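Local coordinates for protein germination-specific N-acetylmuramoyl-L-alanine amidase, Autolysin (Clostridioides difficile, PDB 7RAG) that probably hydrolyses the amide bond between N-acetylmuramic acid and L-alanine in peptidoglycan, as a zinc-dependent amidase that works in complex with the lipoprotein GerS, at residues 19-24 with 50-55. Numbering follows the deposited sequence.
Sequences IILDAG and LKLREL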
loop_
_atom_site.group_PDB
_atom_site.type_symbol
_atom_site.label_atom_id
_atom_site.label_comp_id
_atom_site.label_asym_id
_atom_site.label_seq_id
_atom_site.Cartn_x
_atom_site.Cartn_y
_atom_site.Cartn_z
ATOM N N ILE B 19 -4.898 1.788 -27.638
ATOM C CA ILE B 19 -6.324 1.746 -27.342
ATOM C C ILE B 19 -7.070 2.589 -28.366
ATOM O O ILE B 19 -6.696 3.740 -28.614
ATOM C CB ILE B 19 -6.593 2.250 -25.917
ATOM C CG1 ILE B 19 -5.737 1.449 -24.942
ATOM C CG2 ILE B 19 -8.057 2.110 -25.567
ATOM C CD1 ILE B 19 -6.277 1.403 -23.555
ATOM N N ILE B 20 -8.120 2.027 -28.958
ATOM C CA ILE B 20 -8.975 2.776 -29.870
ATOM C C ILE B 20 -10.123 3.352 -29.064
ATOM O O ILE B 20 -10.865 2.599 -28.418
ATOM C CB ILE B 20 -9.514 1.907 -31.019
ATOM C CG1 ILE B 20 -8.374 1.293 -31.820
ATOM C CG2 ILE B 20 -10.348 2.760 -31.952
ATOM C CD1 ILE B 20 -8.762 -0.060 -32.487
ATOM N N LEU B 21 -10.251 4.687 -29.102
ATOM C CA LEU B 21 -11.397 5.412 -28.569
ATOM C C LEU B 21 -12.235 5.976 -29.712
ATOM O O LEU B 21 -11.713 6.696 -30.569
ATOM C CB LEU B 21 -10.953 6.542 -27.645
ATOM C CG LEU B 21 -9.954 6.165 -26.550
ATOM C CD1 LEU B 21 -9.627 7.425 -25.711
ATOM C CD2 LEU B 21 -10.424 4.989 -25.668
ATOM N N ASP B 22 -13.534 5.664 -29.699
ATOM C CA ASP B 22 -14.494 6.003 -30.748
ATOM C C ASP B 22 -15.593 6.856 -30.129
ATOM O O ASP B 22 -16.442 6.340 -29.394
ATOM C CB ASP B 22 -15.067 4.723 -31.381
ATOM C CG ASP B 22 -16.273 4.985 -32.313
ATOM O OD1 ASP B 22 -16.114 5.735 -33.318
ATOM O OD2 ASP B 22 -17.378 4.408 -32.068
ATOM N N ALA B 23 -15.567 8.156 -30.410
ATOM C CA ALA B 23 -16.638 9.061 -29.994
ATOM C C ALA B 23 -17.792 8.868 -30.958
ATOM O O ALA B 23 -17.740 9.321 -32.099
ATOM C CB ALA B 23 -16.176 10.508 -29.991
ATOM N N GLY B 24 -18.821 8.153 -30.523
ATOM C CA GLY B 24 -19.888 7.842 -31.448
ATOM C C GLY B 24 -20.611 9.096 -31.875
ATOM O O GLY B 24 -21.146 9.816 -31.024
ATOM N N LEU B 50 -12.258 12.708 -25.409
ATOM C CA LEU B 50 -11.011 13.456 -25.338
ATOM C C LEU B 50 -10.476 13.545 -23.911
ATOM O O LEU B 50 -9.248 13.527 -23.707
ATOM C CB LEU B 50 -11.180 14.843 -25.954
ATOM C CG LEU B 50 -11.388 14.772 -27.474
ATOM C CD1 LEU B 50 -11.679 16.130 -28.031
ATOM C CD2 LEU B 50 -10.204 14.120 -28.227
ATOM N N LYS B 51 -11.362 13.596 -22.910
ATOM C CA LYS B 51 -10.887 13.477 -21.527
ATOM C C LYS B 51 -10.190 12.141 -21.305
ATOM O O LYS B 51 -9.106 12.081 -20.698
ATOM C CB LYS B 51 -12.043 13.629 -20.531
ATOM C CG LYS B 51 -12.843 14.921 -20.646
ATOM C CD LYS B 51 -12.010 16.135 -20.366
ATOM C CE LYS B 51 -12.878 17.414 -20.317
ATOM N NZ LYS B 51 -12.094 18.614 -19.866
ATOM N N LEU B 52 -10.802 11.058 -21.812
ATOM C CA LEU B 52 -10.273 9.701 -21.639
ATOM C C LEU B 52 -8.958 9.522 -22.394
ATOM O O LEU B 52 -8.027 8.883 -21.898
ATOM C CB LEU B 52 -11.320 8.683 -22.109
ATOM C CG LEU B 52 -11.056 7.170 -22.033
ATOM C CD1 LEU B 52 -10.514 6.778 -20.646
ATOM C CD2 LEU B 52 -12.331 6.375 -22.359
ATOM N N ARG B 53 -8.870 10.081 -23.600
ATOM C CA ARG B 53 -7.619 10.135 -24.338
ATOM C C ARG B 53 -6.508 10.761 -23.498
ATOM O O ARG B 53 -5.379 10.257 -23.463
ATOM C CB ARG B 53 -7.845 10.931 -25.638
ATOM C CG ARG B 53 -6.655 10.996 -26.568
ATOM C CD ARG B 53 -5.778 12.213 -26.264
ATOM N NE ARG B 53 -4.887 12.550 -27.368
ATOM C CZ ARG B 53 -5.228 13.324 -28.389
ATOM N NH1 ARG B 53 -6.452 13.846 -28.428
ATOM N NH2 ARG B 53 -4.345 13.587 -29.352
ATOM N N GLU B 54 -6.796 11.897 -22.854
ATOM C CA GLU B 54 -5.762 12.518 -22.027
ATOM C C GLU B 54 -5.345 11.613 -20.864
ATOM O O GLU B 54 -4.145 11.450 -20.589
ATOM C CB GLU B 54 -6.235 13.881 -21.528
ATOM C CG GLU B 54 -6.209 14.898 -22.614
ATOM C CD GLU B 54 -6.728 16.255 -22.188
ATOM O OE1 GLU B 54 -7.205 16.386 -21.028
ATOM O OE2 GLU B 54 -6.658 17.185 -23.037
ATOM N N LEU B 55 -6.320 10.988 -20.192
ATOM C CA LEU B 55 -5.982 10.064 -19.104
ATOM C C LEU B 55 -5.061 8.951 -19.588
ATOM O O LEU B 55 -4.039 8.654 -18.962
ATOM C CB LEU B 55 -7.249 9.466 -18.483
ATOM C CG LEU B 55 -8.034 10.465 -17.626
ATOM C CD1 LEU B 55 -9.420 9.920 -17.294
ATOM C CD2 LEU B 55 -7.267 10.823 -16.368
#
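L21 on strand 18-23 reaches across to L52 and R53 on helix 41-58, and this is where the helix of a beta-alpha-beta unit, 18-23 to 41-58 to 62-65, beds down on its sheet. Along 50-55, K51 and L52 both meet helix 191-211, K51 NZ through salt bridges with E191 and E195, L52 through apolar packing on I201 and Y202. L52 also points its side chain at the strand: with CG anti to the backbone N (chi1 -179°), its isobutyl group runs obliquely past that of L21. CD1 of L21 lies 4.0 Å from CG of L52. The two CD2 methyls, of L21 and of L52, are 4.1 Å apart. T49 and I56 of the same helix, V63 and L65 of strand 62-65 and V106 of strand 104-111 surround L21, filling the buried layer between helix and sheet. R53 comes next and contributes its backbone and the root of its side chain; the chain bends at chi2 (-90°), and the guanidinium leads away, its NE forming a salt bridge with E57. What meets the strand is therefore the apolar start of the arginine, with R53 CB 3.9 Å from L21 CD1. That same methyl nestles against the helix backbone itself: L21 CD1 sits 3.5 Å from R53 N.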